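Local coordinates for SOXX (Paracoccus pantotrophus, PDB 2C1D), which is the cytochrome c subunit of the SoxXA complex, a heme enzyme that initiates chemotrophic sulfur oxidation, and probably transfers electrons through its heme c, at residues T3-V8 with A93-D98; R76-N81 with T89-F94; P26-R31 with I125-A130. One frame throughout, in Å; residues are numbered along the deposited sequence.

How the interactions relate
The three contacts lie within one strand-free cytochrome c fold, their segments drawn from helices 26-33, 72-81 and 122-133 and from loops before and between them. Along the chain the segments run 3-8, 26-31, 76-81, 89-94, 93-98 and 125-130. Interactions 1 and 2 have centres about 10 Å apart and share A93 and F94, so the loop carrying the axial methionine runs straight on into the part that holds the N-terminal segment. Interaction 3, about 15 Å from interaction 2 and 18 Å from interaction 1, joins the first and last helices. I125 packs on V79, F94 and Y95, and E126 forms a salt bridge with R76, tying all three together.

Interaction 1: T3-V8 with A93-D98; sequences TAPKEV and AFYKVD. With HEC (heme c), chain O.
P5 points CG at the middle of one face of the Y95 ring, the two side chains crossing at about a right angle. The evidence is a CH-pi geometry close to ideal: P5 CG stands 3.7 Å from the centroid of the Y95 ring and only 12° off its normal. The Y95 ring is carried toward residues 3-8 because its CG is turned away from the backbone N (chi1 -156°), which sends the hydroxyl past P5 to the carbonyl of T3. There Y95 OH donates to T3 O over 2.6 Å, a short bond that arrives 31° out of the carbonyl plane. T3 O itself lies at the ring edge, near the ring plane, and V8 adds a methyl to the edge as well, with V8 CG2 3.8 Å from Y95 CE2. The ring is thus bounded by one face contact and two edge contacts.

Further out, V97 and D98 carry the contact on to K6. P5 CG meets V97 CG1 at 3.6 Å, while V97 CG2 sits 4.0 Å from K6 CD. Beyond this apolar step the bent K6 chain crosses D98 and closes a salt bridge, K6 NZ to D98 OD2 at 2.9 Å, on the syn lone pair of that oxygen. A water bridges the backbones, donating to P5 O (2.9 Å) and to Y95 O (2.8 Å). E7 N bonds back to A4 O in the short 3-10 turn, and E7 OE2 in return accepts from A4 N.

The contact fastens the N-terminal loop, ahead of helix 26-33, onto the loop that joins helix 72-81 to helix 122-133. Y95 touches A80 of the former and A122 of the latter, and K96 reaches E177 of the SOXA chain in a salt bridge.

Interaction 2: R76-N81 with T89-F94; sequences RGIVAN and TFMPAF. With HEC (heme c), chain O.
M91 meets I78 through its terminal methyl, and its torsions explain why. The chain is extended throughout (chi1 -176°, chi2 156°), which carries the thioether from the loop onto the heme, where M91 SD binds the iron, HEC FE, at 2.2 Å. Past the sulfur the chain runs on without a bend, and M91 CE comes to rest 4.0 Å from I78 CG2, with I78 O also close by. I78 CG2, itself directed away from the backbone N, lies 3.7 Å from HEC C3A, so one methyl branch touches both the porphyrin and the methionine methyl.

Further along, the loop closes on the end of the helix. F94 N gives V79 O a weak hydrogen bond, 3.4 Å long with an angle of 145° at the hydrogen. V79 O also lies at the edge of the F94 ring, near its plane, while one face of that ring packs against the heme, offset so that HEC CBB sits toward the rim. A93 points its methyl at the N81 side-chain amide, A93 CB to N81 OD1 being 3.4 Å. One water lies between the backbones, within hydrogen-bonding distance of I78 O and P92 O.

At the far end T89 OG1 works twice. It accepts from M91 N at 3.2 Å, an ST turn, and donates to the heme propionate oxygen O1D over 2.9 Å, thereby coupling the methionine backbone to the cofactor. K83 holds M91 O, and R172 of the SOXA chain holds T89 O.

With H45 as the other axial ligand, the iron has the histidine-methionine pair of class I cytochromes c. A thioether sulfur is a soft, neutral ligand that generally stabilises ferrous iron, consistent with a role in electron transfer.

Interaction 3: P26-R31 with I125-A130; sequences PEEGVR and IEDVVA
G29 and D127 meet where two helices press closest, and the contact grades from this tight crossing to a looser margin. The axes of the segments 26-31 and 125-130 approach to 6.8 Å and cross at -102°, close to perpendicular. G29 CA rests directly on the other helix, in a CA-H...O contact with D127 O of 3.2 Å, and is 3.8 Å from V128 N. A CB built on G29 would fall 2.1 Å from D127 O, a clash, which shows that the close approach depends on the missing side chain.

Away from the crossing point the packing thins. P26 meets A130 at one margin, with P26 CD 4.2 Å from A130 CB, an apolar touch. At the other, E28 brings its CG methylene up beside one oxygen of D127, at a slant: E28 CG is 3.4 Å from D127 OD2, while D127 OD1 accepts from N25 N. The bend of E28 at chi2 (69°) then turns its acid end away toward R31, leaving E28 OE2 and D127 OD2 5.2 Å apart, with carboxylate planes nearly perpendicular. R31 grips E28 OE2 side-on with NE and NH2, the latter at 2.8 Å and both from the same face of the carboxylate; this neutralising partner probably eases the nearness of the two acids. With an alanine here the carboxylate and CG are gone, so the R31 guanidinium would probably turn more freely without its charge partner, and D127 OD2 would be likely to lose its closest contact from 26-31.

The crossing of the first and last helices, 26-33 and 122-133, is a hallmark of class I cytochromes c. V128 and D127 also pack on I32 of helix 26-33, V128 touches the heme, and I125, V128 and V129 lean on helix 72-81.

Interaction 1: T3-V8 with A93-D98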
loop_
_atom_site.group_PDB
_atom_site.type_symbol
_atom_site.label_atom_id
_atom_site.label_comp_id
_atom_site.label_asym_id
_atom_site.label_seq_id
_atom_site.Cartn_x
_atom_site.Cartn_y
_atom_site.Cartn_z
ATOM N N THR B 3 26.133 -21.720 10.618
ATOM C CA THR B 3 25.328 -22.490 9.665
ATOM C C THR B 3 24.525 -21.541 8.771
ATOM O O THR B 3 23.793 -20.661 9.238
ATOM C CB THR B 3 24.517 -23.699 10.284
ATOM O OG1 THR B 3 23.137 -23.700 9.867
ATOM C CG2 THR B 3 24.489 -23.693 11.750
ATOM N N ALA B 4 24.753 -21.704 7.468
ATOM C CA ALA B 4 24.231 -20.824 6.452
ATOM C C ALA B 4 22.721 -21.011 6.341
ATOM O O ALA B 4 22.193 -22.059 6.752
ATOM C CB ALA B 4 24.898 -21.131 5.157
ATOM N N PRO B 5 22.004 -19.997 5.846
ATOM C CA PRO B 5 20.540 -20.090 5.725
ATOM C C PRO B 5 20.026 -21.399 5.103
ATOM O O PRO B 5 19.154 -22.011 5.693
ATOM C CB PRO B 5 20.198 -18.873 4.856
ATOM C CG PRO B 5 21.207 -17.852 5.302
ATOM C CD PRO B 5 22.492 -18.666 5.417
ATOM N N LYS B 6 20.592 -21.843 3.988
ATOM C CA LYS B 6 20.088 -23.041 3.299
ATOM C C LYS B 6 20.476 -24.353 4.000
ATOM O O LYS B 6 19.912 -25.401 3.688
ATOM C CB LYS B 6 20.571 -23.118 1.853
ATOM C CG LYS B 6 20.512 -21.820 1.038
ATOM C CD LYS B 6 19.396 -21.794 0.031
ATOM C CE LYS B 6 19.709 -22.610 -1.198
ATOM N NZ LYS B 6 18.436 -23.181 -1.731
ATOM N N GLU B 7 21.436 -24.296 4.924
ATOM C CA GLU B 7 21.883 -25.472 5.682
ATOM C C GLU B 7 21.139 -25.678 6.999
ATOM O O GLU B 7 21.328 -26.700 7.651
ATOM C CB GLU B 7 23.384 -25.366 6.005
ATOM C CG GLU B 7 24.279 -25.114 4.806
ATOM C CD GLU B 7 25.713 -24.755 5.188
ATOM O OE1 GLU B 7 26.580 -24.870 4.296
ATOM O OE2 GLU B 7 25.981 -24.346 6.365
ATOM N N VAL B 8 20.320 -24.711 7.413
ATOM C CA VAL B 8 19.577 -24.830 8.666
ATOM C C VAL B 8 18.622 -26.029 8.608
ATOM O O VAL B 8 17.994 -26.285 7.577
ATOM C CB VAL B 8 18.799 -23.525 9.011
ATOM C CG1 VAL B 8 17.948 -23.695 10.260
ATOM C CG2 VAL B 8 19.770 -22.354 9.212
ATOM N N ALA B 93 10.611 -14.237 7.326
ATOM C CA ALA B 93 11.728 -15.081 7.742
ATOM C C ALA B 93 12.946 -14.207 7.779
ATOM O O ALA B 93 13.261 -13.537 6.795
ATOM C CB ALA B 93 11.940 -16.224 6.769
ATOM N N PHE B 94 13.624 -14.208 8.917
ATOM C CA PHE B 94 14.797 -13.357 9.092
ATOM C C PHE B 94 16.115 -13.993 8.671
ATOM O O PHE B 94 17.116 -13.298 8.575
ATOM C CB PHE B 94 14.828 -12.832 10.518
ATOM C CG PHE B 94 13.765 -11.799 10.775
ATOM C CD1 PHE B 94 12.532 -12.160 11.272
ATOM C CD2 PHE B 94 13.999 -10.460 10.489
ATOM C CE1 PHE B 94 11.531 -11.183 11.487
ATOM C CE2 PHE B 94 13.012 -9.489 10.718
ATOM C CZ PHE B 94 11.786 -9.866 11.217
ATOM N N TYR B 95 16.090 -15.275 8.315
ATOM C CA TYR B 95 17.297 -15.997 7.894
ATOM C C TYR B 95 17.007 -16.828 6.642
ATOM O O TYR B 95 17.167 -18.048 6.628
ATOM C CB TYR B 95 17.819 -16.867 9.056
ATOM C CG TYR B 95 19.292 -17.188 8.988
ATOM C CD1 TYR B 95 20.254 -16.175 9.012
ATOM C CD2 TYR B 95 19.737 -18.511 8.918
ATOM C CE1 TYR B 95 21.630 -16.470 8.954
ATOM C CE2 TYR B 95 21.106 -18.808 8.891
ATOM C CZ TYR B 95 22.042 -17.783 8.921
ATOM O OH TYR B 95 23.381 -18.075 8.874
ATOM N N LYS B 96 16.566 -16.138 5.593
ATOM C CA LYS B 96 16.114 -16.756 4.356
ATOM C C LYS B 96 16.644 -15.950 3.201
ATOM O O LYS B 96 16.642 -14.718 3.231
ATOM C CB LYS B 96 14.586 -16.797 4.275
ATOM C CG LYS B 96 14.040 -17.562 3.081
ATOM C CD LYS B 96 12.511 -17.686 3.167
ATOM C CE LYS B 96 11.893 -18.337 1.929
ATOM N NZ LYS B 96 10.448 -18.647 2.176
ATOM N N VAL B 97 17.121 -16.640 2.179
ATOM C CA VAL B 97 17.870 -15.967 1.132
ATOM C C VAL B 97 17.353 -16.198 -0.271
ATOM O O VAL B 97 17.780 -15.528 -1.202
ATOM C CB VAL B 97 19.364 -16.358 1.190
ATOM C CG1 VAL B 97 19.985 -15.893 2.492
ATOM C CG2 VAL B 97 19.538 -17.866 0.992
ATOM N N ASP B 98 16.413 -17.114 -0.442
ATOM C CA ASP B 98 15.894 -17.374 -1.782
ATOM C C ASP B 98 14.487 -17.957 -1.739
ATOM O O ASP B 98 13.930 -18.180 -0.662
ATOM C CB ASP B 98 16.876 -18.261 -2.575
ATOM C CG ASP B 98 16.948 -19.714 -2.062
ATOM O OD1 ASP B 98 16.379 -20.052 -1.003
ATOM O OD2 ASP B 98 17.570 -20.602 -2.677
HETATM FE FE HEC O . 6.761 -12.358 15.098
HETATM C CHA HEC O . 4.755 -14.953 16.037
HETATM C CHB HEC O . 9.008 -13.178 17.492
HETATM C CHC HEC O . 8.838 -9.947 13.941
HETATM C CHD HEC O . 4.317 -11.226 12.919
HETATM N NA HEC O . 6.873 -13.825 16.492
HETATM C C1A HEC O . 5.911 -14.757 16.746
HETATM C C2A HEC O . 6.337 -15.522 17.896
HETATM C C3A HEC O . 7.523 -15.033 18.313
HETATM C C4A HEC O . 7.875 -13.950 17.413
HETATM C CMA HEC O . 8.415 -15.467 19.491
HETATM C CAA HEC O . 5.522 -16.685 18.465
HETATM C CBA HEC O . 4.225 -16.205 19.103
HETATM C CGA HEC O . 4.588 -15.803 20.482
HETATM O O1A HEC O . 4.945 -16.719 21.255
HETATM O O2A HEC O . 4.537 -14.596 20.817
HETATM N NB HEC O . 8.540 -11.678 15.628
HETATM C C1B HEC O . 9.356 -12.205 16.605
HETATM C C2B HEC O . 10.661 -11.569 16.528
HETATM C C3B HEC O . 10.615 -10.657 15.553
HETATM C C4B HEC O . 9.288 -10.729 14.967
HETATM C CMB HEC O . 11.825 -11.856 17.487
HETATM C CAB HEC O . 11.790 -9.737 15.109
HETATM C CBB HEC O . 12.915 -10.475 14.811
HETATM N NC HEC O . 6.610 -10.820 13.678
HETATM C C1C HEC O . 7.601 -9.958 13.368
HETATM C C2C HEC O . 7.074 -9.004 12.395
HETATM C C3C HEC O . 5.869 -9.445 11.998
HETATM C C4C HEC O . 5.519 -10.544 12.893
HETATM C CMC HEC O . 7.929 -7.964 11.652
HETATM C CAC HEC O . 4.877 -8.824 10.948
HETATM C CBC HEC O . 5.281 -8.599 9.689
HETATM N ND HEC O . 4.835 -13.002 14.535
HETATM C C1D HEC O . 3.992 -12.359 13.639
HETATM C C2D HEC O . 2.738 -13.077 13.586
HETATM C C3D HEC O . 2.887 -14.244 14.570
HETATM C C4D HEC O . 4.210 -14.100 15.111
HETATM C CMD HEC O . 1.485 -12.751 12.726
HETATM C CAD HEC O . 1.855 -15.344 14.954
HETATM C CBD HEC O . 2.067 -16.539 14.027
HETATM C CGD HEC O . 0.801 -16.921 13.289
HETATM O O1D HEC O . 0.684 -16.606 12.056
HETATM O O2D HEC O . -0.075 -17.539 13.968
HETATM O O HOH W 1 17.025 -20.777 7.146
#

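Interaction 2: R76-N81 with T89-F94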
loop_
_atom_site.group_PDB
_atom_site.type_symbol
_atom_site.label_atom_id
_atom_site.label_comp_id
_atom_site.label_asym_id
_atom_site.label_seq_id
_atom_site.Cartn_x
_atom_site.Cartn_y
_atom_site.Cartn_z
ATOM N N ARG B 76 14.686 -20.092 18.182
ATOM C CA ARG B 76 15.656 -19.920 17.087
ATOM C C ARG B 76 15.002 -20.158 15.744
ATOM O O ARG B 76 15.148 -19.369 14.805
ATOM C CB ARG B 76 16.857 -20.860 17.292
ATOM C CG ARG B 76 17.886 -20.917 16.167
ATOM C CD ARG B 76 19.066 -21.845 16.501
ATOM N NE ARG B 76 19.757 -21.364 17.691
ATOM C CZ ARG B 76 19.806 -21.974 18.878
ATOM N NH1 ARG B 76 19.200 -23.136 19.119
ATOM N NH2 ARG B 76 20.473 -21.393 19.851
ATOM N N GLY B 77 14.250 -21.252 15.659
ATOM C CA GLY B 77 13.558 -21.590 14.439
ATOM C C GLY B 77 12.486 -20.574 14.051
ATOM O O GLY B 77 12.305 -20.334 12.881
ATOM N N ILE B 78 11.805 -19.979 15.030
ATOM C CA ILE B 78 10.765 -18.959 14.774
ATOM C C ILE B 78 11.405 -17.659 14.257
ATOM O O ILE B 78 10.945 -17.065 13.283
ATOM C CB ILE B 78 9.941 -18.701 16.069
ATOM C CG1 ILE B 78 8.974 -19.868 16.304
ATOM C CG2 ILE B 78 9.156 -17.399 15.991
ATOM C CD1 ILE B 78 8.302 -19.893 17.669
ATOM N N VAL B 79 12.485 -17.234 14.892
ATOM C CA VAL B 79 13.219 -16.043 14.424
ATOM C C VAL B 79 13.828 -16.239 13.036
ATOM O O VAL B 79 13.658 -15.382 12.158
ATOM C CB VAL B 79 14.259 -15.571 15.459
ATOM C CG1 VAL B 79 14.967 -14.307 15.005
ATOM C CG2 VAL B 79 13.568 -15.274 16.792
ATOM N N ALA B 80 14.505 -17.370 12.816
ATOM C CA ALA B 80 15.147 -17.660 11.538
ATOM C C ALA B 80 14.125 -17.817 10.432
ATOM O O ALA B 80 14.302 -17.299 9.331
ATOM C CB ALA B 80 16.030 -18.928 11.620
ATOM N N ASN B 81 13.065 -18.560 10.703
ATOM C CA ASN B 81 12.026 -18.725 9.695
ATOM C C ASN B 81 10.712 -19.216 10.317
ATOM O O ASN B 81 10.503 -20.420 10.491
ATOM C CB ASN B 81 12.480 -19.651 8.583
ATOM C CG ASN B 81 11.523 -19.661 7.405
ATOM O OD1 ASN B 81 10.381 -19.182 7.502
ATOM N ND2 ASN B 81 11.969 -20.225 6.291
ATOM N N THR B 89 2.428 -17.852 7.673
ATOM C CA THR B 89 2.385 -16.709 8.569
ATOM C C THR B 89 2.850 -15.411 7.906
ATOM O O THR B 89 3.676 -15.412 6.994
ATOM C CB THR B 89 3.188 -16.961 9.851
ATOM O OG1 THR B 89 3.088 -15.823 10.721
ATOM C CG2 THR B 89 4.687 -17.107 9.586
ATOM N N PHE B 90 2.290 -14.307 8.395
ATOM C CA PHE B 90 2.609 -12.959 7.915
ATOM C C PHE B 90 4.013 -12.590 8.400
ATOM O O PHE B 90 4.696 -11.791 7.775
ATOM C CB PHE B 90 1.517 -11.990 8.434
ATOM C CG PHE B 90 1.720 -10.535 8.094
ATOM C CD1 PHE B 90 2.126 -10.119 6.821
ATOM C CD2 PHE B 90 1.453 -9.568 9.054
ATOM C CE1 PHE B 90 2.277 -8.745 6.531
ATOM C CE2 PHE B 90 1.633 -8.192 8.773
ATOM C CZ PHE B 90 2.025 -7.793 7.498
ATOM N N MET B 91 4.459 -13.190 9.506
ATOM C CA MET B 91 5.812 -12.960 10.013
ATOM C C MET B 91 6.832 -13.352 8.940
ATOM O O MET B 91 6.831 -14.492 8.468
ATOM C CB MET B 91 6.076 -13.777 11.289
ATOM C CG MET B 91 7.450 -13.498 11.903
ATOM S SD MET B 91 7.518 -13.874 13.667
ATOM C CE MET B 91 9.254 -14.079 13.850
ATOM N N PRO B 92 7.693 -12.417 8.534
ATOM C CA PRO B 92 8.705 -12.740 7.536
ATOM C C PRO B 92 9.835 -13.562 8.169
ATOM O O PRO B 92 9.970 -13.590 9.383
ATOM C CB PRO B 92 9.187 -11.362 7.072
ATOM C CG PRO B 92 9.028 -10.477 8.331
ATOM C CD PRO B 92 7.793 -11.022 9.009
ATOM N N ALA B 93 10.611 -14.237 7.326
ATOM C CA ALA B 93 11.728 -15.081 7.742
ATOM C C ALA B 93 12.946 -14.207 7.779
ATOM O O ALA B 93 13.261 -13.537 6.795
ATOM C CB ALA B 93 11.940 -16.224 6.769
ATOM N N PHE B 94 13.624 -14.208 8.917
ATOM C CA PHE B 94 14.797 -13.357 9.092
ATOM C C PHE B 94 16.115 -13.993 8.671
ATOM O O PHE B 94 17.116 -13.298 8.575
ATOM C CB PHE B 94 14.828 -12.832 10.518
ATOM C CG PHE B 94 13.765 -11.799 10.775
ATOM C CD1 PHE B 94 12.532 -12.160 11.272
ATOM C CD2 PHE B 94 13.999 -10.460 10.489
ATOM C CE1 PHE B 94 11.531 -11.183 11.487
ATOM C CE2 PHE B 94 13.012 -9.489 10.718
ATOM C CZ PHE B 94 11.786 -9.866 11.217
HETATM FE FE HEC O . 6.761 -12.358 15.098
HETATM C CHA HEC O . 4.755 -14.953 16.037
HETATM C CHB HEC O . 9.008 -13.178 17.492
HETATM C CHC HEC O . 8.838 -9.947 13.941
HETATM C CHD HEC O . 4.317 -11.226 12.919
HETATM N NA HEC O . 6.873 -13.825 16.492
HETATM C C1A HEC O . 5.911 -14.757 16.746
HETATM C C2A HEC O . 6.337 -15.522 17.896
HETATM C C3A HEC O . 7.523 -15.033 18.313
HETATM C C4A HEC O . 7.875 -13.950 17.413
HETATM C CMA HEC O . 8.415 -15.467 19.491
HETATM C CAA HEC O . 5.522 -16.685 18.465
HETATM C CBA HEC O . 4.225 -16.205 19.103
HETATM C CGA HEC O . 4.588 -15.803 20.482
HETATM O O1A HEC O . 4.945 -16.719 21.255
HETATM O O2A HEC O . 4.537 -14.596 20.817
HETATM N NB HEC O . 8.540 -11.678 15.628
HETATM C C1B HEC O . 9.356 -12.205 16.605
HETATM C C2B HEC O . 10.661 -11.569 16.528
HETATM C C3B HEC O . 10.615 -10.657 15.553
HETATM C C4B HEC O . 9.288 -10.729 14.967
HETATM C CMB HEC O . 11.825 -11.856 17.487
HETATM C CAB HEC O . 11.790 -9.737 15.109
HETATM C CBB HEC O . 12.915 -10.475 14.811
HETATM N NC HEC O . 6.610 -10.820 13.678
HETATM C C1C HEC O . 7.601 -9.958 13.368
HETATM C C2C HEC O . 7.074 -9.004 12.395
HETATM C C3C HEC O . 5.869 -9.445 11.998
HETATM C C4C HEC O . 5.519 -10.544 12.893
HETATM C CMC HEC O . 7.929 -7.964 11.652
HETATM C CAC HEC O . 4.877 -8.824 10.948
HETATM C CBC HEC O . 5.281 -8.599 9.689
HETATM N ND HEC O . 4.835 -13.002 14.535
HETATM C C1D HEC O . 3.992 -12.359 13.639
HETATM C C2D HEC O . 2.738 -13.077 13.586
HETATM C C3D HEC O . 2.887 -14.244 14.570
HETATM C C4D HEC O . 4.210 -14.100 15.111
HETATM C CMD HEC O . 1.485 -12.751 12.726
HETATM C CAD HEC O . 1.855 -15.344 14.954
HETATM C CBD HEC O . 2.067 -16.539 14.027
HETATM C CGD HEC O . 0.801 -16.921 13.289
HETATM O O1D HEC O . 0.684 -16.606 12.056
HETATM O O2D HEC O . -0.075 -17.539 13.968
HETATM O O HOH W 2 11.017 -15.586 10.851
#

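Interaction 3: P26-R31 with I125-A130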
loop_
_atom_site.group_PDB
_atom_site.type_symbol
_atom_site.label_atom_id
_atom_site.label_comp_id
_atom_site.label_asym_id
_atom_site.label_seq_id
_atom_site.Cartn_x
_atom_site.Cartn_y
_atom_site.Cartn_z
ATOM N N PRO B 26 21.948 -10.726 24.845
ATOM C CA PRO B 26 20.561 -10.231 24.902
ATOM C C PRO B 26 20.406 -8.715 24.765
ATOM O O PRO B 26 19.405 -8.280 24.191
ATOM C CB PRO B 26 20.070 -10.697 26.278
ATOM C CG PRO B 26 21.289 -10.909 27.066
ATOM C CD PRO B 26 22.362 -11.363 26.111
ATOM N N GLU B 27 21.347 -7.931 25.272
ATOM C CA GLU B 27 21.261 -6.470 25.136
ATOM C C GLU B 27 21.311 -6.088 23.659
ATOM O O GLU B 27 20.577 -5.206 23.238
ATOM C CB GLU B 27 22.390 -5.745 25.853
ATOM C CG GLU B 27 22.310 -5.778 27.373
ATOM C CD GLU B 27 23.589 -5.272 28.054
ATOM O OE1 GLU B 27 23.521 -4.977 29.267
ATOM O OE2 GLU B 27 24.666 -5.173 27.395
ATOM N N GLU B 28 22.183 -6.757 22.888
ATOM C CA GLU B 28 22.234 -6.550 21.437
ATOM C C GLU B 28 20.944 -7.067 20.819
ATOM O O GLU B 28 20.408 -6.435 19.938
ATOM C CB GLU B 28 23.484 -7.208 20.801
ATOM C CG GLU B 28 23.661 -6.934 19.293
ATOM C CD GLU B 28 24.029 -5.484 18.939
ATOM O OE1 GLU B 28 24.285 -4.673 19.869
ATOM O OE2 GLU B 28 24.054 -5.151 17.714
ATOM N N GLY B 29 20.437 -8.201 21.285
ATOM C CA GLY B 29 19.109 -8.665 20.912
ATOM C C GLY B 29 18.038 -7.559 20.987
ATOM O O GLY B 29 17.262 -7.360 20.059
ATOM N N VAL B 30 18.015 -6.814 22.080
ATOM C CA VAL B 30 17.032 -5.755 22.229
ATOM C C VAL B 30 17.220 -4.705 21.115
ATOM O O VAL B 30 16.252 -4.236 20.501
ATOM C CB VAL B 30 17.141 -5.081 23.603
ATOM C CG1 VAL B 30 16.314 -3.814 23.668
ATOM C CG2 VAL B 30 16.662 -6.042 24.689
ATOM N N ARG B 31 18.465 -4.316 20.893
ATOM C CA ARG B 31 18.757 -3.308 19.864
ATOM C C ARG B 31 18.256 -3.789 18.504
ATOM O O ARG B 31 17.598 -3.046 17.782
ATOM C CB ARG B 31 20.254 -2.995 19.800
ATOM C CG ARG B 31 20.582 -1.750 18.955
ATOM C CD ARG B 31 22.061 -1.503 18.835
ATOM N NE ARG B 31 22.592 -2.487 17.924
ATOM C CZ ARG B 31 22.623 -2.332 16.604
ATOM N NH1 ARG B 31 22.243 -1.179 16.017
ATOM N NH2 ARG B 31 23.067 -3.320 15.868
ATOM N N ILE B 125 20.510 -13.281 14.971
ATOM C CA ILE B 125 19.451 -14.221 15.345
ATOM C C ILE B 125 19.715 -14.752 16.754
ATOM O O ILE B 125 18.808 -14.792 17.574
ATOM C CB ILE B 125 19.328 -15.428 14.351
ATOM C CG1 ILE B 125 19.095 -14.998 12.904
ATOM C CG2 ILE B 125 18.223 -16.424 14.827
ATOM C CD1 ILE B 125 17.776 -14.541 12.567
ATOM N N GLU B 126 20.952 -15.162 17.035
ATOM C CA GLU B 126 21.299 -15.721 18.340
ATOM C C GLU B 126 21.101 -14.695 19.451
ATOM O O GLU B 126 20.658 -15.042 20.560
ATOM C CB GLU B 126 22.747 -16.243 18.347
ATOM C CG GLU B 126 22.961 -17.467 17.456
ATOM C CD GLU B 126 22.136 -18.676 17.850
ATOM O OE1 GLU B 126 21.953 -18.896 19.063
ATOM O OE2 GLU B 126 21.665 -19.407 16.952
ATOM N N ASP B 127 21.421 -13.434 19.141
ATOM C CA ASP B 127 21.266 -12.317 20.047
ATOM C C ASP B 127 19.781 -12.046 20.372
ATOM O O ASP B 127 19.430 -11.754 21.536
ATOM C CB ASP B 127 21.913 -11.049 19.455
ATOM C CG ASP B 127 23.452 -11.105 19.416
ATOM O OD1 ASP B 127 24.087 -12.005 20.007
ATOM O OD2 ASP B 127 24.136 -10.242 18.813
ATOM N N VAL B 128 18.922 -12.161 19.361
ATOM C CA VAL B 128 17.491 -11.952 19.532
ATOM C C VAL B 128 16.943 -13.107 20.391
ATOM O O VAL B 128 16.253 -12.876 21.359
ATOM C CB VAL B 128 16.775 -11.871 18.190
ATOM C CG1 VAL B 128 15.243 -11.995 18.366
ATOM C CG2 VAL B 128 17.141 -10.542 17.486
ATOM N N VAL B 129 17.309 -14.337 20.047
ATOM C CA VAL B 129 16.899 -15.524 20.801
ATOM C C VAL B 129 17.258 -15.418 22.286
ATOM O O VAL B 129 16.431 -15.741 23.140
ATOM C CB VAL B 129 17.495 -16.809 20.203
ATOM C CG1 VAL B 129 17.307 -18.003 21.133
ATOM C CG2 VAL B 129 16.872 -17.115 18.872
ATOM N N ALA B 130 18.469 -14.957 22.587
ATOM C CA ALA B 130 18.943 -14.867 23.959
ATOM C C ALA B 130 18.086 -13.888 24.754
ATOM O O ALA B 130 17.849 -14.082 25.953
ATOM C CB ALA B 130 20.388 -14.444 24.003
#